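Local structure of beta-ketoacyl-[acyl-carrier-protein] synthase FabY (Pseudomonas aeruginosa, 4CW4) at residues N216-E221 / P625-K630. The protein catalyses the condensation of acetyl-CoA with malonyl-ACP to acetoacetyl-ACP, the step that primes fatty acid synthesis. Numbering follows the deposited sequence.
Sequences NVQPDE and PLVYKK
Pro625 meets Gln218 through its backbone, its carbonyl O lying 3.6 Å from Gln218 CG, while its CB points away from the loop. Leu626 sets its branched end against the carboxylate of Asp220, crossing it at about a right angle with Leu626 CG 3.6 Å from Asp220 CG, and only its CB meets an apolar side chain, at Pro219 CD. With its CG wedged between backbone N and carbonyl carbon (chi1 61°), Asp220 carries its carboxylate across the leucine's branched end; OD1 is buried without a polar partner, whereas OD2 pairs with Lys416 of the second subunit. Val627 N donates to Gln218 OE1 at 3.0 Å, arriving 50° out of the carbonyl plane, and a water bridges Val627 O to Asp220 OD2. Farther on, Lys629 bends at its last torsion (chi4 75°) to bring NZ within 2.8 Å of Glu221 OE2, a salt bridge made on the anti side of the carboxylate. Glu221 OE1 accepts the backbone N-H of Gln218, N to OE1 2.9 Å, so Glu221 is gripped at both oxygens. The loop between helix 210-215 and strand 222-225 thus receives the outer strand of the small C-terminal antiparallel sheet at the dimer interface, where Asp220, near two lysines, is probably stabilised as a carboxylate.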
ATOM      1  N   ASN A 216      24.744   1.982 -17.664  1.00 15.32           N
ATOM      2  CA  ASN A 216      24.414   1.028 -18.717  1.00 15.23           C
ATOM      3  C   ASN A 216      22.944   0.937 -19.101  1.00 15.03           C
ATOM      4  O   ASN A 216      22.590   0.123 -19.944  1.00 17.40           O
ATOM      5  CB  ASN A 216      24.936  -0.362 -18.360  1.00 15.62           C
ATOM      6  CG  ASN A 216      26.375  -0.567 -18.793  1.00 16.09           C
ATOM      7  OD1 ASN A 216      26.646  -1.077 -19.883  1.00 18.04           O
ATOM      8  ND2 ASN A 216      27.304  -0.151 -17.953  1.00 16.06           N
ATOM      9  N   VAL A 217      22.099   1.772 -18.501  1.00 14.18           N
ATOM     10  CA  VAL A 217      20.667   1.782 -18.821  1.00 13.61           C
ATOM     11  C   VAL A 217      20.172   3.226 -18.934  1.00 14.12           C
ATOM     12  O   VAL A 217      20.887   4.156 -18.563  1.00 14.33           O
ATOM     13  CB  VAL A 217      19.842   0.994 -17.763  1.00 14.92           C
ATOM     14  CG1 VAL A 217      20.307  -0.462 -17.706  1.00 15.24           C
ATOM     15  CG2 VAL A 217      19.928   1.629 -16.388  1.00 14.05           C
ATOM     16  N   GLN A 218      18.972   3.422 -19.474  1.00 14.03           N
ATOM     17  CA  GLN A 218      18.353   4.745 -19.473  1.00 14.09           C
ATOM     18  C   GLN A 218      17.838   5.088 -18.069  1.00 13.93           C
ATOM     19  O   GLN A 218      17.593   4.201 -17.248  1.00 14.07           O
ATOM     20  CB  GLN A 218      17.235   4.844 -20.517  1.00 16.48           C
ATOM     21  CG  GLN A 218      17.769   4.610 -21.930  1.00 19.64           C
ATOM     22  CD  GLN A 218      16.778   4.918 -23.025  1.00 23.69           C
ATOM     23  OE1 GLN A 218      15.827   5.638 -22.822  1.00 23.18           O
ATOM     24  NE2 GLN A 218      16.997   4.341 -24.195  1.00 27.24           N
ATOM     25  N   PRO A 219      17.711   6.388 -17.771  1.00 14.23           N
ATOM     26  CA  PRO A 219      17.346   6.756 -16.393  1.00 14.82           C
ATOM     27  C   PRO A 219      15.995   6.206 -15.908  1.00 13.45           C
ATOM     28  O   PRO A 219      15.823   5.976 -14.711  1.00 15.23           O
ATOM     29  CB  PRO A 219      17.297   8.296 -16.440  1.00 15.74           C
ATOM     30  CG  PRO A 219      18.228   8.652 -17.550  1.00 17.19           C
ATOM     31  CD  PRO A 219      18.049   7.563 -18.594  1.00 15.40           C
ATOM     32  N   ASP A 220      15.062   6.003 -16.829  1.00 13.56           N
ATOM     33  CA  ASP A 220      13.750   5.475 -16.491  1.00 13.35           C
ATOM     34  C   ASP A 220      13.707   3.955 -16.425  1.00 13.77           C
ATOM     35  O   ASP A 220      12.655   3.396 -16.146  1.00 15.29           O
ATOM     36  CB  ASP A 220      12.684   5.994 -17.465  1.00 13.56           C
ATOM     37  CG  ASP A 220      12.945   5.590 -18.910  1.00 14.14           C
ATOM     38  OD1 ASP A 220      14.109   5.298 -19.253  1.00 13.70           O
ATOM     39  OD2 ASP A 220      11.975   5.619 -19.714  1.00 17.35           O
ATOM     40  N   GLU A 221      14.843   3.297 -16.660  1.00 12.56           N
ATOM     41  CA  GLU A 221      14.884   1.828 -16.727  1.00 12.27           C
ATOM     42  C   GLU A 221      15.301   1.116 -15.427  1.00 12.62           C
ATOM     43  O   GLU A 221      15.580  -0.093 -15.406  1.00 13.59           O
ATOM     44  CB  GLU A 221      15.768   1.391 -17.914  1.00 12.61           C
ATOM     45  CG  GLU A 221      15.095   1.673 -19.260  1.00 13.04           C
ATOM     46  CD  GLU A 221      15.939   1.292 -20.456  1.00 14.60           C
ATOM     47  OE1 GLU A 221      17.186   1.251 -20.312  1.00 15.08           O
ATOM     48  OE2 GLU A 221      15.345   1.030 -21.528  1.00 17.00           O
ATOM     49  N   PRO A 625      20.909   9.457 -22.163  1.00 18.44           N
ATOM     50  CA  PRO A 625      19.636  10.164 -22.322  1.00 18.68           C
ATOM     51  C   PRO A 625      18.427   9.251 -22.222  1.00 17.59           C
ATOM     52  O   PRO A 625      18.515   8.064 -22.523  1.00 18.06           O
ATOM     53  CB  PRO A 625      19.728  10.744 -23.734  1.00 20.80           C
ATOM     54  CG  PRO A 625      20.774   9.936 -24.403  1.00 22.06           C
ATOM     55  CD  PRO A 625      21.752   9.575 -23.359  1.00 20.57           C
ATOM     56  N   LEU A 626      17.300   9.810 -21.790  1.00 15.45           N
ATOM     57  CA  LEU A 626      16.046   9.079 -21.756  1.00 15.71           C
ATOM     58  C   LEU A 626      15.402   9.321 -23.115  1.00 15.65           C
ATOM     59  O   LEU A 626      14.886  10.409 -23.369  1.00 15.22           O
ATOM     60  CB  LEU A 626      15.156   9.600 -20.619  1.00 16.31           C
ATOM     61  CG  LEU A 626      13.902   8.805 -20.267  1.00 17.00           C
ATOM     62  CD1 LEU A 626      13.283   9.360 -18.992  1.00 17.75           C
ATOM     63  CD2 LEU A 626      12.880   8.808 -21.381  1.00 17.80           C
ATOM     64  N   VAL A 627      15.463   8.325 -23.996  1.00 15.12           N
ATOM     65  CA  VAL A 627      14.893   8.447 -25.339  1.00 15.71           C
ATOM     66  C   VAL A 627      13.506   7.844 -25.310  1.00 16.03           C
ATOM     67  O   VAL A 627      13.355   6.721 -24.868  1.00 16.55           O
ATOM     68  CB  VAL A 627      15.761   7.705 -26.369  1.00 17.05           C
ATOM     69  CG1 VAL A 627      15.231   7.917 -27.783  1.00 16.67           C
ATOM     70  CG2 VAL A 627      17.210   8.147 -26.242  1.00 18.03           C
ATOM     71  N   TYR A 628      12.502   8.586 -25.773  1.00 15.45           N
ATOM     72  CA  TYR A 628      11.126   8.109 -25.729  1.00 16.46           C
ATOM     73  C   TYR A 628      11.013   6.848 -26.568  1.00 18.82           C
ATOM     74  O   TYR A 628      11.544   6.786 -27.682  1.00 20.03           O
ATOM     75  CB  TYR A 628      10.166   9.164 -26.276  1.00 15.86           C
ATOM     76  CG  TYR A 628      10.302  10.538 -25.643  1.00 14.79           C
ATOM     77  CD1 TYR A 628      10.317  10.701 -24.268  1.00 14.58           C
ATOM     78  CD2 TYR A 628      10.421  11.669 -26.431  1.00 14.91           C
ATOM     79  CE1 TYR A 628      10.441  11.942 -23.695  1.00 14.55           C
ATOM     80  CE2 TYR A 628      10.555  12.915 -25.869  1.00 14.94           C
ATOM     81  CZ  TYR A 628      10.567  13.049 -24.493  1.00 14.18           C
ATOM     82  OH  TYR A 628      10.694  14.299 -23.929  1.00 14.39           O
ATOM     83  N   LYS A 629      10.320   5.848 -26.034  1.00 20.16           N
ATOM     84  CA  LYS A 629      10.221   4.559 -26.709  1.00 22.34           C
ATOM     85  C   LYS A 629       9.164   4.535 -27.802  1.00 23.52           C
ATOM     86  O   LYS A 629       8.034   4.980 -27.611  1.00 25.30           O
ATOM     87  CB  LYS A 629       9.982   3.443 -25.685  1.00 23.95           C
ATOM     88  CG  LYS A 629      11.239   3.099 -24.883  1.00 25.64           C
ATOM     89  CD  LYS A 629      11.000   1.967 -23.899  1.00 26.27           C
ATOM     90  CE  LYS A 629      12.306   1.364 -23.396  1.00 26.58           C
ATOM     91  NZ  LYS A 629      13.023   2.222 -22.407  1.00 25.80           N
ATOM     92  N   LYS A 630       9.557   4.023 -28.962  1.00 24.46           N
ATOM     93  CA  LYS A 630       8.636   3.819 -30.072  1.00 26.92           C
ATOM     94  C   LYS A 630       7.581   2.789 -29.682  1.00 26.46           C
ATOM     95  O   LYS A 630       7.908   1.717 -29.185  1.00 27.28           O
ATOM     96  CB  LYS A 630       9.406   3.348 -31.313  1.00 29.66           C
ATOM     97  CG  LYS A 630       8.537   2.991 -32.516  1.00 32.50           C
ATOM     98  CD  LYS A 630       7.981   4.233 -33.195  1.00 34.44           C
ATOM     99  CE  LYS A 630       7.357   3.908 -34.567  1.00 35.51           C
ATOM    100  NZ  LYS A 630       6.046   3.189 -34.481  1.00 35.86           N
TER
HETATM  101  O   HOH W   1      14.529   4.004 -25.100  1.00 32.45           O
HETATM  102  O   HOH W   2      11.180   2.549 -20.422  1.00 29.47           O
HETATM  103  O   HOH W   3      11.669   5.495 -22.397  1.00 32.27           O